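Local coordinates for protein quinone reductase (Klebsiella pneumoniae subsp. pneumoniae, PDB 4GI5) that binds FAD in a flavodoxin-like fold and probably acts as an NAD(P)H dehydrogenase that reduces quinones, at residues Ser151-Glu161 with Arg251-Leu262. Numbering follows the deposited sequence.
Sequences SDRHWGDRYGE and RQNHGDYLIPSL
Gln252 and Asn253 reach side by side into the loop formed by 151-161, where their two amides bridge the segments through hydrogen bonds to backbone and side-chain groups. The buried Asn253 amide is gripped on both its ends. Its OD1 accepts from Trp155 N at 2.9 Å and from Gln252 NE2, the two donors arriving from opposite faces of the amide plane. Asn253 ND2 donates to Gly156 O at 2.9 Å and, nearly straight (168°), to Glu161 OE1. These bonds fix the flip of the amide, and Asn253 ND2 also sits 3.3 Å from CE1 over one face of the His154 ring, the planes 27° apart. Gln252, likewise buried and extended with CG trans to its own N (chi1 -179°), brings NE2 to Trp155 O; Gln252 OE1 accepts from Arg158 NE at 2.8 Å, the oxygen lying in the guanidinium plane. A water accepts from Asn253 N and lies 2.7 Å from Glu161 OE1, linking the two.

Beyond the amides the contact turns apolar: Pro260 CB, after a cis peptide, stands 3.7 Å from the centroid of the six-membered ring of Trp155, almost on its normal, a CH-pi contact flanked by Ile259 CG2. On the exposed side Arg251 NH2 still bonds soundly to Gly160 O, whereas His254 NE2 reaches Glu161 OE1 only weakly and the Arg153 side chain stays clear of 251-262.

Away from the flavin site, the contact ties strand 154-155 of one small hairpin to the segment carrying strand 257-258 of another; Tyr159 stacks on His200 of helix 196-204 and hydrogen-bonds through OH to Asn188 of the second subunit.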
# COMPACT_ATOMS: atom_id res chain seq x y z
N SER B 151 -12.21 24.17 10.43
CA SER B 151 -13.06 25.02 11.28
C SER B 151 -13.83 24.22 12.22
O SER B 151 -13.54 23.05 12.50
CB SER B 151 -13.95 25.79 10.35
OG SER B 151 -14.85 25.01 9.63
N ASP B 152 -14.84 24.83 12.88
CA ASP B 152 -15.57 24.07 13.84
C ASP B 152 -16.14 22.76 13.37
O ASP B 152 -16.01 21.76 14.09
CB ASP B 152 -16.74 25.01 14.36
CG ASP B 152 -17.70 24.42 15.29
OD1 ASP B 152 -17.43 23.48 16.10
OD2 ASP B 152 -18.91 24.94 15.27
N ARG B 153 -16.84 22.75 12.25
CA ARG B 153 -17.54 21.58 11.74
C ARG B 153 -17.08 21.20 10.35
O ARG B 153 -17.87 20.60 9.57
CB ARG B 153 -19.10 21.72 11.88
CG ARG B 153 -19.42 21.68 13.37
CD ARG B 153 -20.92 21.57 13.73
NE ARG B 153 -21.74 22.42 12.89
CZ ARG B 153 -23.09 22.43 12.99
NH1 ARG B 153 -23.63 21.75 13.96
NH2 ARG B 153 -23.82 23.21 12.22
N HIS B 154 -15.83 21.55 9.99
CA HIS B 154 -15.36 21.13 8.70
C HIS B 154 -13.85 20.92 8.81
O HIS B 154 -13.18 21.77 9.39
CB HIS B 154 -15.63 22.22 7.65
CG HIS B 154 -15.49 21.81 6.23
ND1 HIS B 154 -16.57 21.35 5.50
CD2 HIS B 154 -14.47 21.89 5.36
CE1 HIS B 154 -16.18 21.07 4.27
NE2 HIS B 154 -14.92 21.40 4.17
N TRP B 155 -13.33 19.83 8.30
CA TRP B 155 -11.87 19.61 8.53
C TRP B 155 -11.16 19.18 7.20
O TRP B 155 -10.75 17.99 7.02
CB TRP B 155 -11.65 18.62 9.64
CG TRP B 155 -10.34 18.76 10.35
CD1 TRP B 155 -9.17 17.99 10.15
CD2 TRP B 155 -10.01 19.77 11.27
NE1 TRP B 155 -8.19 18.47 10.96
CE2 TRP B 155 -8.65 19.58 11.63
CE3 TRP B 155 -10.68 20.90 11.79
CZ2 TRP B 155 -7.98 20.45 12.50
CZ3 TRP B 155 -10.02 21.72 12.71
CH2 TRP B 155 -8.66 21.46 13.06
N GLY B 156 -11.04 20.12 6.30
CA GLY B 156 -10.62 19.86 4.94
C GLY B 156 -11.75 19.34 4.08
O GLY B 156 -12.65 18.69 4.54
N ASP B 157 -11.62 19.58 2.77
CA ASP B 157 -12.56 19.07 1.81
C ASP B 157 -12.15 17.64 1.41
O ASP B 157 -11.32 17.53 0.51
CB ASP B 157 -12.60 19.90 0.54
CG ASP B 157 -13.13 21.35 0.74
OD1 ASP B 157 -13.48 21.71 1.86
OD2 ASP B 157 -13.05 22.09 -0.26
N ARG B 158 -12.55 16.65 2.15
CA ARG B 158 -12.18 15.27 1.86
C ARG B 158 -13.23 14.35 2.42
O ARG B 158 -14.16 14.75 3.11
CB ARG B 158 -10.84 15.04 2.54
CG ARG B 158 -10.89 14.99 4.06
CD ARG B 158 -9.55 14.63 4.65
NE ARG B 158 -9.56 14.46 6.09
CZ ARG B 158 -8.51 14.24 6.84
NH1 ARG B 158 -7.27 14.17 6.31
NH2 ARG B 158 -8.68 13.97 8.12
N TYR B 159 -13.10 13.09 2.06
CA TYR B 159 -13.93 12.01 2.42
C TYR B 159 -15.39 12.23 1.97
O TYR B 159 -16.26 12.58 2.78
CB TYR B 159 -13.81 11.64 3.88
CG TYR B 159 -12.47 11.00 4.29
CD1 TYR B 159 -11.97 9.93 3.59
CD2 TYR B 159 -11.72 11.50 5.32
CE1 TYR B 159 -10.80 9.30 3.96
CE2 TYR B 159 -10.52 10.89 5.74
CZ TYR B 159 -10.08 9.73 5.04
OH TYR B 159 -8.89 9.15 5.43
N GLY B 160 -15.57 12.06 0.67
CA GLY B 160 -16.84 12.37 0.00
C GLY B 160 -16.96 13.81 -0.50
O GLY B 160 -18.05 14.18 -0.96
N GLU B 161 -15.92 14.61 -0.36
CA GLU B 161 -15.77 15.93 -0.91
C GLU B 161 -14.38 15.98 -1.50
O GLU B 161 -13.53 15.09 -1.19
CB GLU B 161 -15.80 16.98 0.19
CG GLU B 161 -17.08 17.16 0.84
CD GLU B 161 -16.99 18.23 1.95
OE1 GLU B 161 -17.31 17.90 3.05
OE2 GLU B 161 -16.48 19.34 1.69
N ARG B 251 -19.56 10.41 4.86
CA ARG B 251 -18.87 11.66 4.67
C ARG B 251 -18.30 12.22 5.96
O ARG B 251 -18.89 12.08 7.02
CB ARG B 251 -19.75 12.70 3.97
CG ARG B 251 -20.25 12.24 2.63
CD ARG B 251 -20.12 13.28 1.55
NE ARG B 251 -21.11 14.36 1.71
CZ ARG B 251 -21.12 15.49 0.98
NH1 ARG B 251 -22.10 16.41 1.23
NH2 ARG B 251 -20.24 15.76 0.02
N GLN B 252 -17.15 12.89 5.88
CA GLN B 252 -16.51 13.37 7.07
C GLN B 252 -17.24 14.58 7.74
O GLN B 252 -17.37 14.60 8.94
CB GLN B 252 -15.12 13.88 6.77
CG GLN B 252 -14.34 14.39 7.98
CD GLN B 252 -12.95 14.86 7.58
OE1 GLN B 252 -11.94 14.09 7.58
NE2 GLN B 252 -12.86 16.13 7.25
N ASN B 253 -17.68 15.49 6.90
CA ASN B 253 -17.97 16.89 7.39
C ASN B 253 -19.47 17.17 7.56
O ASN B 253 -19.81 18.29 7.79
CB ASN B 253 -17.40 17.94 6.48
CG ASN B 253 -15.88 17.89 6.42
OD1 ASN B 253 -15.22 17.83 7.44
ND2 ASN B 253 -15.36 18.07 5.25
N HIS B 254 -20.31 16.17 7.57
CA HIS B 254 -21.76 16.50 7.53
C HIS B 254 -22.54 15.87 8.64
O HIS B 254 -23.74 15.60 8.49
CB HIS B 254 -22.24 16.15 6.12
CG HIS B 254 -21.62 17.03 5.08
ND1 HIS B 254 -22.08 18.31 4.86
CD2 HIS B 254 -20.49 16.92 4.35
CE1 HIS B 254 -21.28 18.94 4.00
NE2 HIS B 254 -20.29 18.11 3.67
N GLY B 255 -21.90 15.67 9.76
CA GLY B 255 -22.49 15.28 11.01
C GLY B 255 -22.16 13.95 11.57
O GLY B 255 -22.31 13.72 12.74
N ASP B 256 -21.69 13.02 10.75
CA ASP B 256 -21.43 11.70 11.25
C ASP B 256 -20.20 11.62 12.19
O ASP B 256 -20.13 10.68 13.02
CB ASP B 256 -21.21 10.70 10.09
CG ASP B 256 -22.46 10.28 9.36
OD1 ASP B 256 -23.57 10.80 9.60
OD2 ASP B 256 -22.30 9.46 8.48
N TYR B 257 -19.25 12.55 12.02
CA TYR B 257 -18.03 12.58 12.82
C TYR B 257 -17.93 13.83 13.69
O TYR B 257 -18.18 14.99 13.25
CB TYR B 257 -16.79 12.51 11.86
CG TYR B 257 -16.74 11.18 11.12
CD1 TYR B 257 -17.40 11.01 9.94
CD2 TYR B 257 -16.04 10.09 11.62
CE1 TYR B 257 -17.37 9.81 9.24
CE2 TYR B 257 -15.99 8.88 10.93
CZ TYR B 257 -16.66 8.76 9.74
OH TYR B 257 -16.67 7.59 9.00
N LEU B 258 -17.40 13.62 14.87
CA LEU B 258 -17.00 14.74 15.69
C LEU B 258 -15.78 15.40 15.11
O LEU B 258 -14.93 14.68 14.56
CB LEU B 258 -16.70 14.19 17.10
CG LEU B 258 -17.89 13.43 17.81
CD1 LEU B 258 -17.38 13.11 19.22
CD2 LEU B 258 -19.12 14.26 17.86
N ILE B 259 -15.69 16.73 15.17
CA ILE B 259 -14.64 17.50 14.58
C ILE B 259 -14.06 18.34 15.73
O ILE B 259 -14.78 19.03 16.42
CB ILE B 259 -15.14 18.32 13.38
CG1 ILE B 259 -15.70 17.34 12.25
CG2 ILE B 259 -14.08 19.31 12.87
CD1 ILE B 259 -16.25 17.98 11.05
N PRO B 260 -12.76 18.37 15.92
CA PRO B 260 -11.67 17.78 15.04
C PRO B 260 -11.12 16.44 15.44
O PRO B 260 -10.10 16.04 14.79
CB PRO B 260 -10.54 18.83 15.13
CG PRO B 260 -10.71 19.27 16.59
CD PRO B 260 -12.16 19.25 16.94
N SER B 261 -11.74 15.74 16.36
CA SER B 261 -11.25 14.39 16.75
C SER B 261 -11.44 13.41 15.56
O SER B 261 -10.73 12.44 15.47
CB SER B 261 -11.89 13.86 17.99
OG SER B 261 -13.25 13.62 17.80
N LEU B 262 -12.41 13.71 14.66
CA LEU B 262 -12.81 12.87 13.50
C LEU B 262 -13.10 11.45 13.92
O LEU B 262 -12.73 10.49 13.26
CB LEU B 262 -11.72 12.93 12.42
CG LEU B 262 -11.25 14.30 11.98
CD1 LEU B 262 -10.25 14.22 10.84
CD2 LEU B 262 -12.42 15.22 11.67
O HOH W 1 -19.23 21.21 5.99
O HOH W 2 -17.11 15.33 3.91